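PDB 5YLY: nitrate reductase, which probably catalyses the NADH-dependent reduction of nitrate to nitrite, the first step of nitrate assimilation, with this FAD-bound cytochrome b5 reductase domain passing on electrons from NADH. Local coordinates for residues Phe242-Leu245 with Asp246-Glu249; Gly54-His57 with Asp58-Leu62; His146-Arg149 with Pro150-Lys154. All coordinates share one frame; numbering follows the deposited sequence.

Overall arrangement
Along the chain come a loop turn (contact 2, 54-62), a hairpin (contact 3, 146-154) and a helix cap (contact 1, 242-249). Contact 2 follows strand 48-54 of the antiparallel sheet of the FAD-binding domain, and contact 1 starts helix 245-251 of the NAD-binding domain, so each domain holds one. The hairpin, part of a separate three-stranded antiparallel sheet, falls between their two large sheets in sequence. Contacts 1 and 2 lie on opposite sides of the chain's centre, about 42 Å apart between centres; contact 3 is about 25 Å from contact 2 and 27 Å from contact 1. The side chains nearest the flavin, L62, H146 and F242, are still about 12 to 14 Å from the bound FAD.

Contact 1 of 3, residues Phe242-Leu245 with Asp246-Glu249; sequences FIDL and DMCE
An N-cap opens helix 245-251: the carboxylate of D244 takes the amide of M247, with OD1 3.0 Å from M247 N and met nearly along its C-O axis. CG of D244 stands between its own backbone N and carbonyl carbon (chi1 65°), which turns OD1 back over the first turn, where it also comes against M247 CB. The backbone takes over at once. C248 N donates to D244 O at 3.0 Å, and E249 N reaches L245 O at 2.8 Å. This start of a helix belongs to the NAD-binding domain, in the connection after strand 239-240 of the parallel sheet. On the buried side, I243 CG2 meets C248 SG at 3.4 Å, while the M247 chain, bent at chi3 (-59°), runs back along I243 and brings CE to 3.5 Å from F242 O. I243 and M247 also touch L197 of strand 193-200, and C248 rests on N277 of helix 267-280, tying the cap to both neighbours. Farther round the helix, L245 CG lies 3.7 Å from E249 OE2, the two side chains crossing at a slant; that carboxylate's salt bridge goes to R254.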
ATOM      1  N   PHE A 242       5.721  13.753  13.856  1.00 57.65           N
ATOM      2  CA  PHE A 242       4.427  13.506  13.223  1.00 57.28           C
ATOM      3  C   PHE A 242       4.191  14.414  12.023  1.00 57.63           C
ATOM      4  O   PHE A 242       4.699  15.544  11.982  1.00 56.84           O
ATOM      5  CB  PHE A 242       3.269  13.703  14.225  1.00 61.88           C
ATOM      6  CG  PHE A 242       3.392  12.965  15.538  1.00 66.29           C
ATOM      7  CD1 PHE A 242       3.520  11.579  15.566  1.00 69.66           C
ATOM      8  CD2 PHE A 242       3.329  13.653  16.747  1.00 71.94           C
ATOM      9  CE1 PHE A 242       3.620  10.897  16.787  1.00 72.44           C
ATOM     10  CE2 PHE A 242       3.424  12.972  17.961  1.00 76.69           C
ATOM     11  CZ  PHE A 242       3.573  11.599  17.974  1.00 73.87           C
ATOM     12  N   ILE A 243       3.372  13.931  11.073  1.00 50.36           N
ATOM     13  CA  ILE A 243       2.960  14.712   9.915  1.00 48.08           C
ATOM     14  C   ILE A 243       2.239  15.985  10.453  1.00 53.08           C
ATOM     15  O   ILE A 243       1.380  15.879  11.327  1.00 53.53           O
ATOM     16  CB  ILE A 243       2.062  13.856   8.992  1.00 48.65           C
ATOM     17  CG1 ILE A 243       2.858  12.657   8.392  1.00 46.60           C
ATOM     18  CG2 ILE A 243       1.439  14.700   7.888  1.00 48.72           C
ATOM     19  CD1 ILE A 243       2.037  11.592   7.734  1.00 52.38           C
ATOM     20  N   ASP A 244       2.670  17.172   9.997  1.00 48.48           N
ATOM     21  CA  ASP A 244       2.075  18.455  10.365  1.00 49.96           C
ATOM     22  C   ASP A 244       1.833  19.277   9.096  1.00 50.86           C
ATOM     23  O   ASP A 244       2.164  18.808   7.998  1.00 48.02           O
ATOM     24  CB  ASP A 244       2.908  19.207  11.433  1.00 54.00           C
ATOM     25  CG  ASP A 244       4.311  19.683  11.052  1.00 59.32           C
ATOM     26  OD1 ASP A 244       4.722  19.476   9.888  1.00 54.39           O
ATOM     27  OD2 ASP A 244       4.992  20.267  11.917  1.00 66.37           O
ATOM     28  N   LEU A 245       1.223  20.464   9.225  1.00 47.02           N
ATOM     29  CA  LEU A 245       0.920  21.310   8.063  1.00 46.05           C
ATOM     30  C   LEU A 245       2.159  21.641   7.239  1.00 48.94           C
ATOM     31  O   LEU A 245       2.105  21.536   6.018  1.00 47.13           O
ATOM     32  CB  LEU A 245       0.176  22.604   8.470  1.00 48.00           C
ATOM     33  CG  LEU A 245      -0.273  23.516   7.312  1.00 51.50           C
ATOM     34  CD1 LEU A 245      -1.237  22.809   6.363  1.00 49.65           C
ATOM     35  CD2 LEU A 245      -0.875  24.817   7.833  1.00 54.03           C
ATOM     36  N   ASP A 246       3.264  22.046   7.908  1.00 47.48           N
ATOM     37  CA  ASP A 246       4.539  22.391   7.257  1.00 47.31           C
ATOM     38  C   ASP A 246       5.062  21.222   6.426  1.00 45.93           C
ATOM     39  O   ASP A 246       5.462  21.417   5.284  1.00 44.30           O
ATOM     40  CB  ASP A 246       5.600  22.796   8.294  1.00 51.48           C
ATOM     41  CG  ASP A 246       6.365  24.047   7.924  1.00 73.66           C
ATOM     42  OD1 ASP A 246       7.054  24.033   6.875  1.00 74.32           O
ATOM     43  OD2 ASP A 246       6.235  25.058   8.654  1.00 83.03           O
ATOM     44  N   MET A 247       5.034  20.007   6.988  1.00 41.06           N
ATOM     45  CA  MET A 247       5.485  18.825   6.277  1.00 38.28           C
ATOM     46  C   MET A 247       4.605  18.533   5.060  1.00 41.71           C
ATOM     47  O   MET A 247       5.136  18.202   3.990  1.00 39.03           O
ATOM     48  CB  MET A 247       5.540  17.620   7.204  1.00 39.17           C
ATOM     49  CG  MET A 247       6.343  16.467   6.627  1.00 38.81           C
ATOM     50  SD  MET A 247       6.265  15.037   7.733  1.00 41.88           S
ATOM     51  CE  MET A 247       6.949  15.729   9.243  1.00 40.83           C
ATOM     52  N   CYS A 248       3.263  18.670   5.217  1.00 38.11           N
ATOM     53  CA  CYS A 248       2.328  18.453   4.102  1.00 36.53           C
ATOM     54  C   CYS A 248       2.553  19.498   3.007  1.00 38.55           C
ATOM     55  O   CYS A 248       2.495  19.155   1.832  1.00 38.13           O
ATOM     56  CB  CYS A 248       0.880  18.464   4.591  1.00 37.27           C
ATOM     57  SG  CYS A 248       0.437  17.048   5.634  1.00 40.02           S
ATOM     58  N   GLU A 249       2.821  20.769   3.384  1.00 37.55           N
ATOM     59  CA  GLU A 249       3.059  21.823   2.389  1.00 38.18           C
ATOM     60  C   GLU A 249       4.379  21.612   1.646  1.00 40.55           C
ATOM     61  O   GLU A 249       4.478  21.938   0.465  1.00 39.00           O
ATOM     62  CB  GLU A 249       2.993  23.228   3.024  1.00 41.12           C
ATOM     63  CG  GLU A 249       1.580  23.628   3.425  1.00 51.63           C
ATOM     64  CD  GLU A 249       1.417  24.909   4.226  1.00 67.84           C
ATOM     65  OE1 GLU A 249       2.385  25.332   4.906  1.00 51.92           O
ATOM     66  OE2 GLU A 249       0.294  25.467   4.207  1.00 58.35           O
TER

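Contact 2 of 3, residues Gly54-His57 with Asp58-Leu62; sequences GLEH and DEQLL
A type I beta turn from H57 to Q60 reverses the chain, with Q60 N donating to H57 O at 3.2 Å. From the last residue of the turn, the Q60 amide reaches back to E56, just before it, and is gripped at both ends. Its OE1 accepts from E56 N at 2.9 Å, and its NE2 donates to E56 OE1 at 2.8 Å, using the anti lone pair of that oxygen. Carboxylate and amide planes are 28° apart, and the two bonds fix the rotation of the buried amide. Q60 reaches that far because CG is anti to its backbone N (chi1 -165°) and the chain stays extended beyond it. E56 OE1 also forms a salt bridge with K34, so one carboxylate oxygen serves both the amide and a lysine.

The turn belongs to the loop joining strands 48-54 and 69-75 of the FAD-binding domain's antiparallel sheet, and L55 and Q60 both bond through their backbones to G100, just ahead of neighbouring strand 101-107.

H57 folds over the turn. Q60 CB sits over one face of its ring, 3.6 Å from the centroid, a CH-pi contact, and E59 N donates to ND1 at 3.2 Å from a position tilted out of the ring plane. One water joins ND1 to D58 OD1, donating to the carboxylate. On the inner side L55 CD1 comes to 3.3 Å from Q60 O, and its CD2 meets L62 CD1 at 4.0 Å, the two leucines crossing at about a right angle with F102 touching both.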
ATOM      1  N   GLY A  54       0.930 -18.791  -5.839  1.00 26.60           N
ATOM      2  CA  GLY A  54       0.508 -19.167  -7.182  1.00 26.78           C
ATOM      3  C   GLY A  54      -0.983 -19.023  -7.362  1.00 31.81           C
ATOM      4  O   GLY A  54      -1.747 -19.144  -6.402  1.00 31.73           O
ATOM      5  N   LEU A  55      -1.403 -18.715  -8.588  1.00 27.55           N
ATOM      6  CA  LEU A  55      -2.821 -18.661  -8.950  1.00 28.07           C
ATOM      7  C   LEU A  55      -3.257 -20.078  -9.368  1.00 33.12           C
ATOM      8  O   LEU A  55      -2.535 -21.020  -9.063  1.00 35.17           O
ATOM      9  CB  LEU A  55      -3.055 -17.589 -10.045  1.00 27.52           C
ATOM     10  CG  LEU A  55      -2.613 -16.151  -9.617  1.00 30.06           C
ATOM     11  CD1 LEU A  55      -2.960 -15.105 -10.676  1.00 31.57           C
ATOM     12  CD2 LEU A  55      -3.206 -15.748  -8.283  1.00 33.62           C
ATOM     13  N   GLU A  56      -4.430 -20.250 -10.006  1.00 31.91           N
ATOM     14  CA  GLU A  56      -4.920 -21.586 -10.383  1.00 34.55           C
ATOM     15  C   GLU A  56      -4.036 -22.223 -11.447  1.00 41.50           C
ATOM     16  O   GLU A  56      -3.910 -23.439 -11.489  1.00 42.59           O
ATOM     17  CB  GLU A  56      -6.376 -21.523 -10.858  1.00 37.32           C
ATOM     18  CG  GLU A  56      -7.340 -21.019  -9.805  1.00 42.31           C
ATOM     19  CD  GLU A  56      -8.786 -21.010 -10.254  1.00 64.87           C
ATOM     20  OE1 GLU A  56      -9.177 -20.082 -10.995  1.00 46.91           O
ATOM     21  OE2 GLU A  56      -9.519 -21.965  -9.919  1.00 60.34           O
ATOM     22  N   HIS A  57      -3.406 -21.382 -12.294  1.00 37.28           N
ATOM     23  CA  HIS A  57      -2.501 -21.790 -13.363  1.00 35.95           C
ATOM     24  C   HIS A  57      -1.510 -20.667 -13.632  1.00 37.98           C
ATOM     25  O   HIS A  57      -1.782 -19.502 -13.296  1.00 34.07           O
ATOM     26  CB  HIS A  57      -3.244 -22.280 -14.614  1.00 37.31           C
ATOM     27  CG  HIS A  57      -4.019 -21.215 -15.322  1.00 39.78           C
ATOM     28  ND1 HIS A  57      -3.433 -20.406 -16.269  1.00 40.70           N
ATOM     29  CD2 HIS A  57      -5.334 -20.908 -15.236  1.00 40.90           C
ATOM     30  CE1 HIS A  57      -4.396 -19.616 -16.706  1.00 40.34           C
ATOM     31  NE2 HIS A  57      -5.554 -19.884 -16.110  1.00 40.94           N
ATOM     32  N   ASP A  58      -0.346 -20.998 -14.170  1.00 37.06           N
ATOM     33  CA  ASP A  58       0.723 -20.003 -14.275  1.00 36.54           C
ATOM     34  C   ASP A  58       0.513 -18.902 -15.361  1.00 40.81           C
ATOM     35  O   ASP A  58       1.366 -18.023 -15.494  1.00 39.45           O
ATOM     36  CB  ASP A  58       2.092 -20.691 -14.408  1.00 38.96           C
ATOM     37  CG  ASP A  58       2.363 -21.462 -15.678  1.00 46.39           C
ATOM     38  OD1 ASP A  58       1.529 -21.398 -16.606  1.00 48.31           O
ATOM     39  OD2 ASP A  58       3.404 -22.146 -15.737  1.00 48.52           O
ATOM     40  N   GLU A  59      -0.619 -18.910 -16.086  1.00 40.65           N
ATOM     41  CA  GLU A  59      -0.887 -17.835 -17.055  1.00 39.14           C
ATOM     42  C   GLU A  59      -2.121 -17.003 -16.640  1.00 39.72           C
ATOM     43  O   GLU A  59      -2.578 -16.135 -17.390  1.00 40.41           O
ATOM     44  CB  GLU A  59      -1.067 -18.416 -18.455  1.00 42.15           C
ATOM     45  CG  GLU A  59       0.225 -18.872 -19.111  1.00 50.43           C
ATOM     46  CD  GLU A  59       0.008 -19.702 -20.360  1.00 73.96           C
ATOM     47  OE1 GLU A  59      -0.967 -19.436 -21.099  1.00 75.96           O
ATOM     48  OE2 GLU A  59       0.827 -20.616 -20.608  1.00 65.13           O
ATOM     49  N   GLN A  60      -2.642 -17.257 -15.440  1.00 33.86           N
ATOM     50  CA  GLN A  60      -3.888 -16.646 -14.996  1.00 33.02           C
ATOM     51  C   GLN A  60      -3.743 -15.203 -14.598  1.00 34.88           C
ATOM     52  O   GLN A  60      -2.763 -14.818 -13.980  1.00 33.14           O
ATOM     53  CB  GLN A  60      -4.549 -17.481 -13.877  1.00 33.84           C
ATOM     54  CG  GLN A  60      -6.007 -17.113 -13.603  1.00 34.53           C
ATOM     55  CD  GLN A  60      -6.639 -17.877 -12.466  1.00 42.94           C
ATOM     56  OE1 GLN A  60      -5.983 -18.288 -11.509  1.00 34.58           O
ATOM     57  NE2 GLN A  60      -7.941 -18.089 -12.551  1.00 40.16           N
ATOM     58  N   LEU A  61      -4.729 -14.404 -15.018  1.00 34.60           N
ATOM     59  CA  LEU A  61      -4.829 -12.986 -14.681  1.00 34.64           C
ATOM     60  C   LEU A  61      -5.260 -12.908 -13.213  1.00 33.58           C
ATOM     61  O   LEU A  61      -6.163 -13.639 -12.797  1.00 33.17           O
ATOM     62  CB  LEU A  61      -5.934 -12.374 -15.578  1.00 36.82           C
ATOM     63  CG  LEU A  61      -6.259 -10.874 -15.436  1.00 41.69           C
ATOM     64  CD1 LEU A  61      -5.087 -10.021 -15.893  1.00 40.58           C
ATOM     65  CD2 LEU A  61      -7.495 -10.528 -16.243  1.00 43.61           C
ATOM     66  N   LEU A  62      -4.638 -12.016 -12.432  1.00 29.30           N
ATOM     67  CA  LEU A  62      -5.037 -11.854 -11.036  1.00 28.11           C
ATOM     68  C   LEU A  62      -6.457 -11.291 -10.935  1.00 31.10           C
ATOM     69  O   LEU A  62      -7.253 -11.821 -10.172  1.00 31.63           O
ATOM     70  CB  LEU A  62      -4.061 -10.947 -10.293  1.00 26.78           C
ATOM     71  CG  LEU A  62      -4.381 -10.657  -8.821  1.00 29.49           C
ATOM     72  CD1 LEU A  62      -4.445 -11.960  -7.965  1.00 29.92           C
ATOM     73  CD2 LEU A  62      -3.345  -9.681  -8.250  1.00 29.43           C
TER
HETATM   74  O   HOH W   1      -1.272 -21.921 -17.315  1.00 40.36           O

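Contact 3 of 3, residues His146-Arg149 with Pro150-Lys154; sequences HYDR and PGHYK
Backbone bonds pair the arms of a beta hairpin, strands 145-149 and 152-155. H146 and K154 form a hydrogen-bonded antiparallel pair, H146 N to K154 O and K154 N to H146 O both 2.8 Å. R149 pairs with H152 across a type II turn, closed by a weak bond from H152 N to R149 O. Between these pairs the register slips by one residue, a beta bulge, where the bond from D148 N to H152 O is weak too.

Side-chain hydrogen bonds flank the turn on both faces of the hairpin. H152 ND1 donates to D148 OD1 at 2.7 Å, nearly straight (174°) and in the ring plane, entering the syn lone pair. D148 reaches it with CG between its backbone N and carbonyl carbon (chi1 63°). From the other side of the hairpin, Y147 OH accepts from G151 N at 2.8 Å; D190 and T192 also bond to that hydroxyl.

Stacking covers one face of the imidazole, offset toward its rim. The R149 guanidinium lies flat on it, planes 15° apart and centres 4.0 Å, with NH2 3.3 Å from H152 CD2. A water linking P150 O to R149 NH1, weakly at NH1, lies at the guanidinium edge.

With an alanine in place of H152, D148 OD1 would probably lose this donor and the R149 guanidinium the ring it lies on, so that it could swing.

D148 would tend to favour a charged H152, as might E159 beside it, whereas the stacked R149 and K154, its NZ 4.2 Å from D148 OD2, would probably oppose it.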
ATOM      1  N   HIS A 146     -11.163   3.099  -7.566  1.00 34.02           N
ATOM      2  CA  HIS A 146     -10.656   2.415  -8.746  1.00 34.06           C
ATOM      3  C   HIS A 146     -10.008   3.427  -9.688  1.00 33.92           C
ATOM      4  O   HIS A 146     -10.696   4.269 -10.244  1.00 33.83           O
ATOM      5  CB  HIS A 146     -11.827   1.685  -9.446  1.00 36.29           C
ATOM      6  CG  HIS A 146     -11.486   0.896 -10.679  1.00 39.79           C
ATOM      7  ND1 HIS A 146     -10.178   0.583 -11.021  1.00 40.78           N
ATOM      8  CD2 HIS A 146     -12.318   0.292 -11.556  1.00 42.81           C
ATOM      9  CE1 HIS A 146     -10.261  -0.150 -12.118  1.00 40.06           C
ATOM     10  NE2 HIS A 146     -11.525  -0.358 -12.471  1.00 42.02           N
ATOM     11  N   TYR A 147      -8.701   3.328  -9.878  1.00 28.65           N
ATOM     12  CA  TYR A 147      -7.998   4.187 -10.839  1.00 27.91           C
ATOM     13  C   TYR A 147      -8.078   3.324 -12.103  1.00 33.79           C
ATOM     14  O   TYR A 147      -7.277   2.397 -12.276  1.00 31.99           O
ATOM     15  CB  TYR A 147      -6.541   4.410 -10.376  1.00 27.14           C
ATOM     16  CG  TYR A 147      -5.766   5.331 -11.297  1.00 26.95           C
ATOM     17  CD1 TYR A 147      -5.928   6.715 -11.230  1.00 28.56           C
ATOM     18  CD2 TYR A 147      -4.887   4.820 -12.250  1.00 26.93           C
ATOM     19  CE1 TYR A 147      -5.224   7.567 -12.084  1.00 28.68           C
ATOM     20  CE2 TYR A 147      -4.178   5.663 -13.108  1.00 27.18           C
ATOM     21  CZ  TYR A 147      -4.362   7.033 -13.029  1.00 30.15           C
ATOM     22  OH  TYR A 147      -3.625   7.866 -13.822  1.00 28.34           O
ATOM     23  N   ASP A 148      -9.107   3.570 -12.921  1.00 33.29           N
ATOM     24  CA  ASP A 148      -9.511   2.700 -14.028  1.00 35.64           C
ATOM     25  C   ASP A 148      -8.879   2.937 -15.395  1.00 41.34           C
ATOM     26  O   ASP A 148      -8.992   2.065 -16.275  1.00 41.79           O
ATOM     27  CB  ASP A 148     -11.037   2.720 -14.185  1.00 38.52           C
ATOM     28  CG  ASP A 148     -11.648   4.069 -14.539  1.00 44.09           C
ATOM     29  OD1 ASP A 148     -11.139   5.102 -14.051  1.00 42.14           O
ATOM     30  OD2 ASP A 148     -12.658   4.087 -15.279  1.00 45.83           O
ATOM     31  N   ARG A 149      -8.282   4.110 -15.605  1.00 35.91           N
ATOM     32  CA  ARG A 149      -7.611   4.432 -16.861  1.00 34.59           C
ATOM     33  C   ARG A 149      -6.736   5.644 -16.619  1.00 36.65           C
ATOM     34  O   ARG A 149      -6.998   6.373 -15.649  1.00 32.32           O
ATOM     35  CB  ARG A 149      -8.606   4.658 -18.033  1.00 34.73           C
ATOM     36  CG  ARG A 149      -9.672   5.705 -17.787  1.00 38.58           C
ATOM     37  CD  ARG A 149     -10.591   5.831 -19.000  1.00 49.37           C
ATOM     38  NE  ARG A 149     -11.735   6.701 -18.720  1.00 53.31           N
ATOM     39  CZ  ARG A 149     -11.729   8.019 -18.877  1.00 69.02           C
ATOM     40  NH1 ARG A 149     -10.643   8.637 -19.326  1.00 53.35           N
ATOM     41  NH2 ARG A 149     -12.811   8.730 -18.594  1.00 66.58           N
ATOM     42  N   PRO A 150      -5.716   5.895 -17.488  1.00 34.37           N
ATOM     43  CA  PRO A 150      -4.829   7.035 -17.246  1.00 32.97           C
ATOM     44  C   PRO A 150      -5.580   8.322 -16.982  1.00 36.48           C
ATOM     45  O   PRO A 150      -6.441   8.693 -17.764  1.00 38.27           O
ATOM     46  CB  PRO A 150      -3.981   7.092 -18.520  1.00 34.81           C
ATOM     47  CG  PRO A 150      -3.906   5.658 -18.966  1.00 39.76           C
ATOM     48  CD  PRO A 150      -5.268   5.107 -18.660  1.00 36.53           C
ATOM     49  N   GLY A 151      -5.279   8.953 -15.849  1.00 33.70           N
ATOM     50  CA  GLY A 151      -5.869  10.233 -15.462  1.00 34.31           C
ATOM     51  C   GLY A 151      -7.345  10.199 -15.123  1.00 37.65           C
ATOM     52  O   GLY A 151      -8.026  11.202 -15.304  1.00 38.15           O
ATOM     53  N   HIS A 152      -7.847   9.067 -14.603  1.00 33.76           N
ATOM     54  CA  HIS A 152      -9.261   8.928 -14.248  1.00 34.52           C
ATOM     55  C   HIS A 152      -9.464   7.940 -13.127  1.00 35.14           C
ATOM     56  O   HIS A 152      -8.785   6.902 -13.072  1.00 31.73           O
ATOM     57  CB  HIS A 152     -10.106   8.502 -15.477  1.00 37.47           C
ATOM     58  CG  HIS A 152     -11.599   8.538 -15.260  1.00 42.43           C
ATOM     59  ND1 HIS A 152     -12.282   7.435 -14.778  1.00 44.21           N
ATOM     60  CD2 HIS A 152     -12.484   9.545 -15.457  1.00 45.64           C
ATOM     61  CE1 HIS A 152     -13.554   7.805 -14.683  1.00 45.56           C
ATOM     62  NE2 HIS A 152     -13.726   9.063 -15.086  1.00 46.64           N
ATOM     63  N   TYR A 153     -10.430   8.247 -12.253  1.00 32.20           N
ATOM     64  CA  TYR A 153     -10.767   7.348 -11.147  1.00 32.42           C
ATOM     65  C   TYR A 153     -12.276   7.299 -10.896  1.00 39.84           C
ATOM     66  O   TYR A 153     -13.041   8.178 -11.323  1.00 41.15           O
ATOM     67  CB  TYR A 153      -9.996   7.710  -9.844  1.00 31.64           C
ATOM     68  CG  TYR A 153     -10.518   8.961  -9.160  1.00 35.41           C
ATOM     69  CD1 TYR A 153     -10.063  10.223  -9.531  1.00 36.82           C
ATOM     70  CD2 TYR A 153     -11.493   8.881  -8.163  1.00 37.53           C
ATOM     71  CE1 TYR A 153     -10.579  11.378  -8.943  1.00 38.68           C
ATOM     72  CE2 TYR A 153     -12.011  10.029  -7.565  1.00 40.48           C
ATOM     73  CZ  TYR A 153     -11.551  11.276  -7.959  1.00 48.19           C
ATOM     74  OH  TYR A 153     -12.037  12.412  -7.351  1.00 50.25           O
ATOM     75  N   LYS A 154     -12.684   6.279 -10.147  1.00 38.53           N
ATOM     76  CA  LYS A 154     -14.053   6.105  -9.677  1.00 40.80           C
ATOM     77  C   LYS A 154     -13.901   5.942  -8.164  1.00 44.25           C
ATOM     78  O   LYS A 154     -12.969   5.269  -7.715  1.00 41.46           O
ATOM     79  CB  LYS A 154     -14.690   4.814 -10.232  1.00 44.49           C
ATOM     80  CG  LYS A 154     -14.864   4.718 -11.740  1.00 59.67           C
ATOM     81  CD  LYS A 154     -15.186   3.286 -12.118  1.00 67.36           C
ATOM     82  CE  LYS A 154     -15.607   3.137 -13.548  1.00 79.77           C
ATOM     83  NZ  LYS A 154     -15.762   1.697 -13.879  1.00 86.21           N
TER
HETATM   84  O   HOH W   2      -7.419   7.776 -20.053  1.00 40.83           O